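Local coordinates for protein beta-Lactamase/D-Alanine Carboxypeptidase (Pseudomonas syringae pv. tomato, PDB 5EVI) that probably hydrolyses the amide bond of beta-lactam antibiotics to substituted beta-amino acids, as a class C serine beta-lactamase of the AmpC type, at residues A78-A81 against Q82-R86; L252-A255 against L256-R260; V110-G114 against T115-G119; G67-S70 against K71-T74. All coordinates share one frame; numbering follows the deposited sequence.

Contact 1. Residues A78-A81 against Q82-R86; sequences ATWA and QANGR
Trp80 and Asn84 stand side by side, pointing the same way, where helix 70-83 ends in a Schellman motif. ND2 of Asn84 sits over one face of the indole, the amide plane turned 75° from the ring, and comes to 3.6 Å from CD1 of Trp80 and nearly as close to NE1. With CG of Trp80 anti to the backbone N (chi1 -165°), the indole leans along the helix in the direction of the carbonyl and lies beside the amide one turn on.

The same ND2 also donates to Trp80 O at 3.0 Å, while the backbone N of Asn84 reaches that oxygen from the other face of the carbonyl plane. Two N-H groups of a single residue thus grip one carbonyl oxygen, which ties the rotation of the amide to the helix end.

Asn84 is the first residue to leave helical angles, and Gly85 follows with positive phi as the C-prime residue. Its N bonds to Gln82 O at 3.1 Å, inside the wider loop that Arg86 N closes on Ala81 O. This helix end is built into the protein: the Trp80 ring packs on helix 250-258 and on Arg181, Leu182 and Ala185 of helix 174-186, and Thr79 OG1 bonds to Ala255 O. Past the glycine, the chain turns back so that CB of Arg86 sits 4.2 Å from CB of Ala81, with Arg86 N 2.8 Å from Ala81 O.

Contact 2. Residues L252-A255 against L256-R260; sequences LQRA and LSDTR
Arg254 and Asp258 meet because their first torsions lean them together: CG of Arg254 lies anti to its own N (chi1 -176°) and the chain runs extended to NE, whereas CG of Asp258 sits beside its backbone N (chi1 -65°), facing back up the helix. The result is an i to i+4 salt bridge on the last turns of helix 250-258. NE of Arg254 donates to OD2 of Asp258 at 2.7 Å, with the oxygen at the guanidinium edge and only 7° out of its plane. The carboxylate plane is turned 72° from that of the guanidinium, and OD2 alone takes the bond from NE. The same OD2 lies 3.1 Å from CG of Arg254, against the aliphatic part of the side chain.

Leu256 faces the protein, packing on Leu186, Phe238 and Ala241, and its CG rests 3.5 Å from Leu252 O. Farther along, Thr259 turns its hydroxyl back to Leu256 O, the OG1 to O distance being 2.9 Å. Its methyl goes elsewhere, touching Thr79 of helix 70-83, and CG2 of Thr259 comes to 3.5 Å from Ala255 O.

Contact 3. Residues V110-G114 against T115-G119; sequences VFHLG and THTAG
His112 and Thr117 are joined by a hydrogen bond of 2.7 Å between ND1 and OG1, almost straight at 175°, with either atom a possible donor. The hydroxyl arrives at the edge of the imidazole, in its plane, and the two side chains cross at about a right angle. With chi1 of Thr117 at 61°, OG1 stands between its own N and carbonyl carbon and is turned to the histidine. The same oxygen pairs with Thr115 OG1 at 3.0 Å, again with the proton unassigned, so a short polar chain runs from the imidazole through one threonine to the next.

Backbone bonds close the turn. Thr117 N donates to His112 O at 3.2 Å, and Thr115 N makes a weak bond to Phe111 O. One water links His112 O, to which it donates, with Ala118 N, from which it accepts. The short, weakly bonded helix 112-115 thus ends in a buried turn, which His116 enters with positive phi. The backbone here is tied to Gly149 and Thr153, around strand 151-152, and to Ala274, and the His116 ring lies against Tyr154 of the probable active-site cluster.

Nonpolar and ring contacts fill the sides. CZ of Phe111 lies 3.3 Å above one face of the His112 ring, offset toward its rim, and the Phe111 ring meets Tyr263 nearly parallel. On the loop side, CB of His112 touches CB of Ala118 at 4.3 Å.

Contact 4. Residues G67-S70 against K71-T74; sequences GSIS and KTFT. With SO4 (sulfate ion), chain P.
From Ser68 to Lys71 the backbone turns into the start of helix 70-83, with Lys71 N bonded to Ser68 O and Thr74 N to Ser70 O. Ser68 and Lys71 fit the SxxK pattern of serine beta-lactamases and penicillin-binding proteins, and NZ of Lys71 donates a hydrogen bond to OG of Ser68, 2.5 Å long. The lysine runs extended over Ser68 O, then bends at its last torsion (chi4 88°), which swings NZ round to the hydroxyl. NZ also bonds to Asn156 OD1 and Tyr154 OH, and the tyrosine hydroxyl reaches Ser68 OG too; by analogy with the family this cluster is probably the catalytic centre. A sulfate, probably from the crystallisation liquor, takes a hydrogen bond from Ser68 OG to its O3 at 2.6 Å and is held as well by Thr319 OG1.

Two further hydroxyls fasten the turn. Ser70 OG donates to Gly67 O at 2.5 Å, in the carbonyl plane, and the N of Ser70 bonds to that same oxygen. Two residues along, Thr72 OG1 bonds to Ile69 O at 2.8 Å, meeting it almost head-on, and Thr72 N bonds to the same oxygen. Each of these oxygens is gripped by the N and the hydroxyl of one residue.

Around this helix start, Lys318 of strand 315-321 packs on Ser68, Ile69 and Thr72. Phe73 stacks on Phe238 of helix 232-243 and touches Met178 of helix 174-186, against which Thr74 also rests.

In the fold
Following the chain from the N terminus, contact 4 comes first, where the loop after strand 43-48 turns into helix 70-83; contact 1 then closes the far end of that helix, about 17 Å away between centres. Contact 3 follows in the short helix 112-115 and the loop behind it, and contact 2 comes last, on helix 250-258. All four are local and run in series, so none nests in or crosses another. Contacts 1 and 2, far apart in sequence, touch directly and so tie helix 70-83 to helix 250-258. Contact 3 approaches contact 4 to about 5 Å between nearest atoms without touching, and Tyr154 lies beside both.

Contact 1. Residues A78-A81 against Q82-R86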
ATOM      1  N   ALA D  78      -1.759   3.643 -11.970  1.00 21.33           N
ATOM      2  CA  ALA D  78      -3.002   3.606 -12.767  1.00 22.37           C
ATOM      3  C   ALA D  78      -3.729   4.969 -12.831  1.00 22.81           C
ATOM      4  O   ALA D  78      -4.188   5.386 -13.910  1.00 22.37           O
ATOM      5  CB  ALA D  78      -3.927   2.535 -12.235  1.00 22.56           C
ATOM      6  N   THR D  79      -3.821   5.676 -11.700  1.00 23.27           N
ATOM      7  CA  THR D  79      -4.472   6.998 -11.707  1.00 24.38           C
ATOM      8  C   THR D  79      -3.606   8.083 -12.364  1.00 26.24           C
ATOM      9  O   THR D  79      -4.130   9.111 -12.790  1.00 25.21           O
ATOM     10  CB  THR D  79      -4.880   7.485 -10.301  1.00 24.16           C
ATOM     11  OG1 THR D  79      -3.715   7.676  -9.497  1.00 23.73           O
ATOM     12  CG2 THR D  79      -5.853   6.500  -9.639  1.00 23.67           C
ATOM     13  N   TRP D  80      -2.292   7.865 -12.431  1.00 28.53           N
ATOM     14  CA  TRP D  80      -1.403   8.762 -13.173  1.00 31.58           C
ATOM     15  C   TRP D  80      -1.619   8.547 -14.679  1.00 34.10           C
ATOM     16  O   TRP D  80      -1.649   9.508 -15.438  1.00 34.51           O
ATOM     17  CB  TRP D  80       0.054   8.531 -12.773  1.00 32.22           C
ATOM     18  CG  TRP D  80       1.045   9.601 -13.178  1.00 33.43           C
ATOM     19  CD1 TRP D  80       0.831  10.947 -13.250  1.00 34.07           C
ATOM     20  CD2 TRP D  80       2.421   9.397 -13.510  1.00 34.32           C
ATOM     21  NE1 TRP D  80       1.989  11.594 -13.625  1.00 35.26           N
ATOM     22  CE2 TRP D  80       2.981  10.664 -13.786  1.00 34.68           C
ATOM     23  CE3 TRP D  80       3.236   8.262 -13.603  1.00 34.15           C
ATOM     24  CZ2 TRP D  80       4.319  10.824 -14.166  1.00 34.96           C
ATOM     25  CZ3 TRP D  80       4.558   8.417 -13.970  1.00 34.76           C
ATOM     26  CH2 TRP D  80       5.092   9.685 -14.248  1.00 35.43           C
ATOM     27  N   ALA D  81      -1.794   7.293 -15.101  1.00 37.26           N
ATOM     28  CA  ALA D  81      -2.191   6.998 -16.488  1.00 40.85           C
ATOM     29  C   ALA D  81      -3.523   7.677 -16.849  1.00 44.01           C
ATOM     30  O   ALA D  81      -3.644   8.271 -17.926  1.00 42.75           O
ATOM     31  CB  ALA D  81      -2.274   5.496 -16.723  1.00 40.68           C
ATOM     32  N   GLN D  82      -4.494   7.604 -15.934  1.00 48.76           N
ATOM     33  CA  GLN D  82      -5.796   8.280 -16.088  1.00 53.79           C
ATOM     34  C   GLN D  82      -5.679   9.805 -16.189  1.00 54.65           C
ATOM     35  O   GLN D  82      -6.368  10.432 -16.998  1.00 54.49           O
ATOM     36  CB  GLN D  82      -6.742   7.939 -14.925  1.00 56.38           C
ATOM     37  CG  GLN D  82      -8.166   8.453 -15.123  1.00 91.86           C
ATOM     38  CD  GLN D  82      -9.142   7.940 -14.083  1.00127.99           C
ATOM     39  OE1 GLN D  82      -8.768   7.662 -12.944  1.00141.12           O
ATOM     40  NE2 GLN D  82     -10.410   7.828 -14.466  1.00141.33           N
ATOM     41  N   ALA D  83      -4.826  10.388 -15.349  1.00 55.41           N
ATOM     42  CA  ALA D  83      -4.551  11.831 -15.371  1.00 56.51           C
ATOM     43  C   ALA D  83      -3.931  12.313 -16.689  1.00 57.18           C
ATOM     44  O   ALA D  83      -4.122  13.467 -17.065  1.00 57.32           O
ATOM     45  CB  ALA D  83      -3.646  12.210 -14.208  1.00 56.22           C
ATOM     46  N   ASN D  84      -3.191  11.430 -17.368  1.00 58.41           N
ATOM     47  CA  ASN D  84      -2.611  11.702 -18.694  1.00 59.05           C
ATOM     48  C   ASN D  84      -3.465  11.213 -19.884  1.00 58.93           C
ATOM     49  O   ASN D  84      -2.967  11.112 -21.007  1.00 58.02           O
ATOM     50  CB  ASN D  84      -1.197  11.104 -18.766  1.00 62.78           C
ATOM     51  CG  ASN D  84      -0.189  11.912 -17.978  1.00 62.73           C
ATOM     52  OD1 ASN D  84       0.277  12.952 -18.441  1.00 61.82           O
ATOM     53  ND2 ASN D  84       0.150  11.444 -16.783  1.00 60.31           N
ATOM     54  N   GLY D  85      -4.748  10.939 -19.645  1.00 59.18           N
ATOM     55  CA  GLY D  85      -5.661  10.494 -20.695  1.00 59.49           C
ATOM     56  C   GLY D  85      -5.387   9.115 -21.276  1.00 60.04           C
ATOM     57  O   GLY D  85      -5.888   8.800 -22.354  1.00 57.91           O
ATOM     58  N   ARG D  86      -4.615   8.289 -20.563  1.00 61.42           N
ATOM     59  CA  ARG D  86      -4.180   6.980 -21.067  1.00 63.47           C
ATOM     60  C   ARG D  86      -5.038   5.810 -20.568  1.00 63.80           C
ATOM     61  O   ARG D  86      -4.967   4.719 -21.137  1.00 62.61           O
ATOM     62  CB  ARG D  86      -2.712   6.715 -20.694  1.00 64.62           C
ATOM     63  CG  ARG D  86      -1.746   7.879 -20.902  1.00 66.30           C
ATOM     64  CD  ARG D  86      -1.732   8.412 -22.329  1.00 66.95           C
ATOM     65  NE  ARG D  86      -1.214   7.438 -23.291  1.00 68.15           N
ATOM     66  CZ  ARG D  86       0.076   7.141 -23.484  1.00 69.07           C
ATOM     67  NH1 ARG D  86       0.407   6.236 -24.402  1.00 69.84           N
ATOM     68  NH2 ARG D  86       1.044   7.727 -22.775  1.00 69.03           N
TER

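Contact 2. Residues L252-A255 against L256-R260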
ATOM      1  N   LEU D 252       0.038  14.737 -11.967  1.00 27.26           N
ATOM      2  CA  LEU D 252       0.542  13.912 -10.851  1.00 26.24           C
ATOM      3  C   LEU D 252      -0.139  14.254  -9.533  1.00 25.41           C
ATOM      4  O   LEU D 252      -0.392  13.360  -8.723  1.00 24.72           O
ATOM      5  CB  LEU D 252       2.070  14.028 -10.705  1.00 25.86           C
ATOM      6  CG  LEU D 252       2.726  13.050  -9.724  1.00 25.86           C
ATOM      7  CD1 LEU D 252       2.206  11.623  -9.840  1.00 25.75           C
ATOM      8  CD2 LEU D 252       4.234  13.071  -9.923  1.00 25.84           C
ATOM      9  N   GLN D 253      -0.412  15.538  -9.320  1.00 25.42           N
ATOM     10  CA  GLN D 253      -1.312  15.992  -8.242  1.00 25.33           C
ATOM     11  C   GLN D 253      -2.648  15.278  -8.296  1.00 23.67           C
ATOM     12  O   GLN D 253      -3.088  14.700  -7.319  1.00 22.45           O
ATOM     13  CB  GLN D 253      -1.566  17.510  -8.322  1.00 26.92           C
ATOM     14  CG  GLN D 253      -0.403  18.372  -7.856  1.00 28.50           C
ATOM     15  CD  GLN D 253      -0.377  18.614  -6.353  1.00 29.85           C
ATOM     16  OE1 GLN D 253       0.680  18.570  -5.721  1.00 29.17           O
ATOM     17  NE2 GLN D 253      -1.553  18.881  -5.773  1.00 30.64           N
ATOM     18  N   ARG D 254      -3.302  15.328  -9.446  1.00 22.13           N
ATOM     19  CA  ARG D 254      -4.562  14.601  -9.638  1.00 21.71           C
ATOM     20  C   ARG D 254      -4.424  13.102  -9.350  1.00 20.34           C
ATOM     21  O   ARG D 254      -5.325  12.513  -8.741  1.00 19.27           O
ATOM     22  CB  ARG D 254      -5.071  14.805 -11.054  1.00 22.18           C
ATOM     23  CG  ARG D 254      -6.402  14.156 -11.292  1.00 22.22           C
ATOM     24  CD  ARG D 254      -6.697  13.944 -12.750  1.00 22.53           C
ATOM     25  NE  ARG D 254      -7.794  12.997 -12.910  1.00 22.55           N
ATOM     26  CZ  ARG D 254      -8.428  12.773 -14.051  1.00 22.11           C
ATOM     27  NH1 ARG D 254      -9.411  11.891 -14.072  1.00 22.88           N
ATOM     28  NH2 ARG D 254      -8.112  13.441 -15.161  1.00 21.60           N
ATOM     29  N   ALA D 255      -3.318  12.504  -9.818  1.00 19.89           N
ATOM     30  CA  ALA D 255      -3.012  11.068  -9.586  1.00 19.78           C
ATOM     31  C   ALA D 255      -2.993  10.705  -8.126  1.00 19.77           C
ATOM     32  O   ALA D 255      -3.604   9.716  -7.736  1.00 19.45           O
ATOM     33  CB  ALA D 255      -1.693  10.661 -10.231  1.00 20.28           C
ATOM     34  N   LEU D 256      -2.287  11.479  -7.307  1.00 19.46           N
ATOM     35  CA  LEU D 256      -2.257  11.195  -5.868  1.00 19.67           C
ATOM     36  C   LEU D 256      -3.656  11.303  -5.240  1.00 19.68           C
ATOM     37  O   LEU D 256      -4.034  10.457  -4.443  1.00 20.73           O
ATOM     38  CB  LEU D 256      -1.290  12.139  -5.143  1.00 19.96           C
ATOM     39  CG  LEU D 256       0.184  12.055  -5.573  1.00 19.98           C
ATOM     40  CD1 LEU D 256       0.871  13.407  -5.392  1.00 19.95           C
ATOM     41  CD2 LEU D 256       0.933  10.951  -4.847  1.00 20.22           C
ATOM     42  N   SER D 257      -4.409  12.344  -5.609  1.00 19.88           N
ATOM     43  CA  SER D 257      -5.722  12.619  -5.016  1.00 19.68           C
ATOM     44  C   SER D 257      -6.761  11.556  -5.406  1.00 19.13           C
ATOM     45  O   SER D 257      -7.553  11.091  -4.560  1.00 18.83           O
ATOM     46  CB  SER D 257      -6.195  14.007  -5.454  1.00 20.29           C
ATOM     47  OG  SER D 257      -7.425  14.330  -4.854  1.00 21.27           O
ATOM     48  N   ASP D 258      -6.745  11.150  -6.680  1.00 18.66           N
ATOM     49  CA  ASP D 258      -7.757  10.188  -7.187  1.00 18.12           C
ATOM     50  C   ASP D 258      -7.662   8.776  -6.573  1.00 17.65           C
ATOM     51  O   ASP D 258      -8.679   8.063  -6.496  1.00 16.10           O
ATOM     52  CB  ASP D 258      -7.760  10.111  -8.730  1.00 18.67           C
ATOM     53  CG  ASP D 258      -8.201  11.435  -9.400  1.00 19.72           C
ATOM     54  OD1 ASP D 258      -8.666  12.344  -8.666  1.00 20.30           O
ATOM     55  OD2 ASP D 258      -8.072  11.571 -10.654  1.00 19.59           O
ATOM     56  N   THR D 259      -6.477   8.369  -6.114  1.00 17.26           N
ATOM     57  CA  THR D 259      -6.356   7.105  -5.375  1.00 16.96           C
ATOM     58  C   THR D 259      -7.121   7.122  -4.040  1.00 17.18           C
ATOM     59  O   THR D 259      -7.518   6.073  -3.597  1.00 16.73           O
ATOM     60  CB  THR D 259      -4.898   6.655  -5.113  1.00 16.68           C
ATOM     61  OG1 THR D 259      -4.233   7.602  -4.259  1.00 16.92           O
ATOM     62  CG2 THR D 259      -4.115   6.478  -6.435  1.00 16.47           C
ATOM     63  N   ARG D 260      -7.328   8.293  -3.424  1.00 17.66           N
ATOM     64  CA  ARG D 260      -8.098   8.418  -2.143  1.00 19.12           C
ATOM     65  C   ARG D 260      -9.583   8.747  -2.334  1.00 19.78           C
ATOM     66  O   ARG D 260     -10.259   9.196  -1.417  1.00 19.74           O
ATOM     67  CB  ARG D 260      -7.428   9.405  -1.177  1.00 20.44           C
ATOM     68  CG  ARG D 260      -5.954   9.117  -0.898  1.00 21.57           C
ATOM     69  CD  ARG D 260      -5.262  10.155  -0.002  1.00 22.88           C
ATOM     70  NE  ARG D 260      -5.667  11.544  -0.228  1.00 23.45           N
ATOM     71  CZ  ARG D 260      -5.103  12.418  -1.061  1.00 24.71           C
ATOM     72  NH1 ARG D 260      -4.040  12.101  -1.825  1.00 24.62           N
ATOM     73  NH2 ARG D 260      -5.623  13.647  -1.147  1.00 25.39           N
TER

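Contact 3. Residues V110-G114 against T115-G119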
ATOM      1  N   VAL D 110     -12.532  -1.293 -14.928  1.00 29.89           N
ATOM      2  CA  VAL D 110     -11.144  -1.450 -14.443  1.00 28.76           C
ATOM      3  C   VAL D 110     -10.990  -1.081 -12.961  1.00 26.61           C
ATOM      4  O   VAL D 110     -10.195  -1.714 -12.253  1.00 26.19           O
ATOM      5  CB  VAL D 110     -10.148  -0.627 -15.307  1.00 29.50           C
ATOM      6  CG1 VAL D 110      -8.726  -0.621 -14.730  1.00 30.32           C
ATOM      7  CG2 VAL D 110     -10.104  -1.149 -16.740  1.00 30.36           C
ATOM      8  N   PHE D 111     -11.745  -0.083 -12.495  1.00 24.43           N
ATOM      9  CA  PHE D 111     -11.578   0.435 -11.124  1.00 23.92           C
ATOM     10  C   PHE D 111     -11.745  -0.640 -10.056  1.00 22.42           C
ATOM     11  O   PHE D 111     -11.052  -0.619  -9.041  1.00 22.38           O
ATOM     12  CB  PHE D 111     -12.489   1.640 -10.844  1.00 23.71           C
ATOM     13  CG  PHE D 111     -13.951   1.315 -10.660  1.00 23.91           C
ATOM     14  CD1 PHE D 111     -14.466   1.036  -9.394  1.00 24.17           C
ATOM     15  CD2 PHE D 111     -14.831   1.364 -11.738  1.00 24.60           C
ATOM     16  CE1 PHE D 111     -15.818   0.774  -9.216  1.00 24.37           C
ATOM     17  CE2 PHE D 111     -16.195   1.102 -11.561  1.00 24.56           C
ATOM     18  CZ  PHE D 111     -16.680   0.808 -10.301  1.00 24.52           C
ATOM     19  N   HIS D 112     -12.640  -1.594 -10.311  1.00 21.23           N
ATOM     20  CA  HIS D 112     -12.861  -2.726  -9.404  1.00 20.73           C
ATOM     21  C   HIS D 112     -11.609  -3.534  -9.021  1.00 19.99           C
ATOM     22  O   HIS D 112     -11.649  -4.286  -8.040  1.00 19.13           O
ATOM     23  CB  HIS D 112     -13.849  -3.715 -10.025  1.00 20.97           C
ATOM     24  CG  HIS D 112     -15.253  -3.216 -10.075  1.00 20.87           C
ATOM     25  ND1 HIS D 112     -16.024  -3.036  -8.948  1.00 20.74           N
ATOM     26  CD2 HIS D 112     -16.024  -2.855 -11.124  1.00 20.81           C
ATOM     27  CE1 HIS D 112     -17.222  -2.603  -9.305  1.00 20.45           C
ATOM     28  NE2 HIS D 112     -17.239  -2.467 -10.617  1.00 21.18           N
ATOM     29  N   LEU D 113     -10.551  -3.445  -9.825  1.00 19.47           N
ATOM     30  CA  LEU D 113      -9.299  -4.155  -9.548  1.00 19.55           C
ATOM     31  C   LEU D 113      -8.457  -3.473  -8.477  1.00 19.45           C
ATOM     32  O   LEU D 113      -7.571  -4.103  -7.915  1.00 18.63           O
ATOM     33  CB  LEU D 113      -8.443  -4.239 -10.810  1.00 19.95           C
ATOM     34  CG  LEU D 113      -8.988  -4.957 -12.053  1.00 20.50           C
ATOM     35  CD1 LEU D 113      -8.142  -4.586 -13.253  1.00 21.17           C
ATOM     36  CD2 LEU D 113      -8.986  -6.463 -11.851  1.00 21.27           C
ATOM     37  N   GLY D 114      -8.639  -2.165  -8.309  1.00 19.13           N
ATOM     38  CA  GLY D 114      -8.052  -1.423  -7.197  1.00 19.60           C
ATOM     39  C   GLY D 114      -8.890  -1.375  -5.936  1.00 19.84           C
ATOM     40  O   GLY D 114      -8.390  -0.980  -4.880  1.00 21.29           O
ATOM     41  N   THR D 115     -10.167  -1.738  -6.027  1.00 19.27           N
ATOM     42  CA  THR D 115     -11.041  -1.752  -4.862  1.00 19.26           C
ATOM     43  C   THR D 115     -11.397  -3.161  -4.336  1.00 19.49           C
ATOM     44  O   THR D 115     -12.134  -3.294  -3.363  1.00 20.35           O
ATOM     45  CB  THR D 115     -12.327  -0.992  -5.192  1.00 19.01           C
ATOM     46  OG1 THR D 115     -12.997  -1.681  -6.247  1.00 18.65           O
ATOM     47  CG2 THR D 115     -12.014   0.415  -5.624  1.00 18.82           C
ATOM     48  N   HIS D 116     -10.884  -4.207  -4.985  1.00 20.43           N
ATOM     49  CA  HIS D 116     -11.138  -5.629  -4.585  1.00 20.28           C
ATOM     50  C   HIS D 116     -12.601  -6.131  -4.749  1.00 20.94           C
ATOM     51  O   HIS D 116     -12.985  -7.090  -4.073  1.00 20.52           O
ATOM     52  CB  HIS D 116     -10.660  -5.908  -3.142  1.00 20.19           C
ATOM     53  CG  HIS D 116      -9.339  -5.285  -2.799  1.00 19.97           C
ATOM     54  ND1 HIS D 116      -9.225  -4.190  -1.972  1.00 20.60           N
ATOM     55  CD2 HIS D 116      -8.078  -5.611  -3.165  1.00 19.99           C
ATOM     56  CE1 HIS D 116      -7.948  -3.855  -1.867  1.00 20.41           C
ATOM     57  NE2 HIS D 116      -7.233  -4.688  -2.593  1.00 20.49           N
ATOM     58  N   THR D 117     -13.389  -5.508  -5.639  1.00 21.67           N
ATOM     59  CA  THR D 117     -14.818  -5.813  -5.779  1.00 22.19           C
ATOM     60  C   THR D 117     -15.206  -6.351  -7.175  1.00 22.59           C
ATOM     61  O   THR D 117     -16.377  -6.288  -7.545  1.00 22.57           O
ATOM     62  CB  THR D 117     -15.672  -4.559  -5.468  1.00 22.26           C
ATOM     63  OG1 THR D 117     -15.343  -3.534  -6.399  1.00 22.12           O
ATOM     64  CG2 THR D 117     -15.433  -4.051  -4.031  1.00 22.28           C
ATOM     65  N   ALA D 118     -14.234  -6.897  -7.914  1.00 22.94           N
ATOM     66  CA  ALA D 118     -14.454  -7.432  -9.271  1.00 24.29           C
ATOM     67  C   ALA D 118     -15.498  -8.537  -9.288  1.00 24.59           C
ATOM     68  O   ALA D 118     -16.478  -8.480 -10.041  1.00 24.56           O
ATOM     69  CB  ALA D 118     -13.148  -7.968  -9.854  1.00 24.75           C
ATOM     70  N   GLY D 119     -15.276  -9.543  -8.457  1.00 25.20           N
ATOM     71  CA  GLY D 119     -16.178 -10.706  -8.412  1.00 25.87           C
ATOM     72  C   GLY D 119     -15.768 -11.873  -7.515  1.00 26.27           C
ATOM     73  O   GLY D 119     -16.557 -12.822  -7.342  1.00 27.43           O
TER
HETATM   74  O   HOH W   1     -11.020  -6.950  -7.760  1.00 24.05           O

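Contact 4. Residues G67-S70 against K71-T74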
ATOM      1  N   GLY D  67       5.671  -4.855   1.290  1.00 19.34           N
ATOM      2  CA  GLY D  67       4.579  -5.816   1.107  1.00 19.28           C
ATOM      3  C   GLY D  67       3.366  -5.188   0.439  1.00 19.18           C
ATOM      4  O   GLY D  67       3.524  -4.495  -0.543  1.00 19.43           O
ATOM      5  N   SER D  68       2.166  -5.409   0.980  1.00 19.50           N
ATOM      6  CA  SER D  68       0.921  -4.801   0.451  1.00 19.45           C
ATOM      7  C   SER D  68       0.848  -3.263   0.353  1.00 19.17           C
ATOM      8  O   SER D  68      -0.005  -2.739  -0.370  1.00 18.38           O
ATOM      9  CB  SER D  68      -0.294  -5.284   1.247  1.00 20.21           C
ATOM     10  OG  SER D  68      -0.762  -6.541   0.773  1.00 20.81           O
ATOM     11  N   ILE D  69       1.702  -2.531   1.072  1.00 17.97           N
ATOM     12  CA  ILE D  69       1.753  -1.082   0.883  1.00 17.96           C
ATOM     13  C   ILE D  69       2.108  -0.730  -0.582  1.00 17.64           C
ATOM     14  O   ILE D  69       1.622   0.292  -1.117  1.00 17.39           O
ATOM     15  CB  ILE D  69       2.659  -0.415   1.950  1.00 17.81           C
ATOM     16  CG1 ILE D  69       1.960  -0.431   3.320  1.00 17.75           C
ATOM     17  CG2 ILE D  69       3.019   1.011   1.579  1.00 18.11           C
ATOM     18  CD1 ILE D  69       2.939  -0.515   4.486  1.00 17.61           C
ATOM     19  N   SER D  70       2.889  -1.611  -1.228  1.00 17.47           N
ATOM     20  CA  SER D  70       3.188  -1.578  -2.679  1.00 17.54           C
ATOM     21  C   SER D  70       1.973  -1.311  -3.579  1.00 17.63           C
ATOM     22  O   SER D  70       2.092  -0.725  -4.654  1.00 17.18           O
ATOM     23  CB  SER D  70       3.825  -2.918  -3.124  1.00 18.03           C
ATOM     24  OG  SER D  70       4.917  -3.320  -2.307  1.00 18.04           O
ATOM     25  N   LYS D  71       0.817  -1.795  -3.147  1.00 17.59           N
ATOM     26  CA  LYS D  71      -0.437  -1.611  -3.861  1.00 18.39           C
ATOM     27  C   LYS D  71      -0.825  -0.152  -4.006  1.00 17.96           C
ATOM     28  O   LYS D  71      -1.439   0.202  -5.015  1.00 17.58           O
ATOM     29  CB  LYS D  71      -1.570  -2.356  -3.178  1.00 18.68           C
ATOM     30  CG  LYS D  71      -1.425  -3.862  -3.232  1.00 19.45           C
ATOM     31  CD  LYS D  71      -2.454  -4.510  -2.325  1.00 19.75           C
ATOM     32  CE  LYS D  71      -2.525  -6.035  -2.460  1.00 20.48           C
ATOM     33  NZ  LYS D  71      -1.600  -6.807  -1.598  1.00 21.12           N
ATOM     34  N   THR D  72      -0.443   0.700  -3.044  1.00 17.69           N
ATOM     35  CA  THR D  72      -0.780   2.136  -3.162  1.00 17.82           C
ATOM     36  C   THR D  72      -0.029   2.788  -4.312  1.00 17.89           C
ATOM     37  O   THR D  72      -0.533   3.760  -4.897  1.00 18.18           O
ATOM     38  CB  THR D  72      -0.515   2.972  -1.879  1.00 17.76           C
ATOM     39  OG1 THR D  72       0.882   2.960  -1.553  1.00 17.82           O
ATOM     40  CG2 THR D  72      -1.331   2.470  -0.708  1.00 17.80           C
ATOM     41  N   PHE D  73       1.181   2.289  -4.593  1.00 17.92           N
ATOM     42  CA  PHE D  73       1.985   2.776  -5.721  1.00 18.16           C
ATOM     43  C   PHE D  73       1.414   2.301  -7.049  1.00 17.80           C
ATOM     44  O   PHE D  73       1.337   3.075  -8.004  1.00 17.53           O
ATOM     45  CB  PHE D  73       3.437   2.329  -5.597  1.00 18.68           C
ATOM     46  CG  PHE D  73       4.164   2.977  -4.462  1.00 18.97           C
ATOM     47  CD1 PHE D  73       4.672   4.270  -4.600  1.00 19.43           C
ATOM     48  CD2 PHE D  73       4.330   2.313  -3.254  1.00 19.44           C
ATOM     49  CE1 PHE D  73       5.364   4.882  -3.557  1.00 19.60           C
ATOM     50  CE2 PHE D  73       5.019   2.921  -2.200  1.00 20.04           C
ATOM     51  CZ  PHE D  73       5.528   4.206  -2.353  1.00 19.47           C
ATOM     52  N   THR D  74       1.023   1.030  -7.117  1.00 17.67           N
ATOM     53  CA  THR D  74       0.371   0.520  -8.322  1.00 17.97           C
ATOM     54  C   THR D  74      -0.865   1.357  -8.648  1.00 17.84           C
ATOM     55  O   THR D  74      -1.081   1.700  -9.812  1.00 17.68           O
ATOM     56  CB  THR D  74      -0.035  -0.950  -8.179  1.00 18.16           C
ATOM     57  OG1 THR D  74       1.146  -1.755  -8.192  1.00 19.86           O
ATOM     58  CG2 THR D  74      -0.931  -1.400  -9.314  1.00 18.54           C
TER
HETATM   59  S   SO4 P 402      -2.053  -6.840   4.227  1.00 35.28           S
HETATM   60  O1  SO4 P 402      -2.846  -7.812   5.008  1.00 34.84           O
HETATM   61  O2  SO4 P 402      -2.920  -5.729   3.773  1.00 34.41           O
HETATM   62  O3  SO4 P 402      -1.521  -7.541   3.044  1.00 36.81           O
HETATM   63  O4  SO4 P 402      -0.950  -6.272   5.035  1.00 35.68           O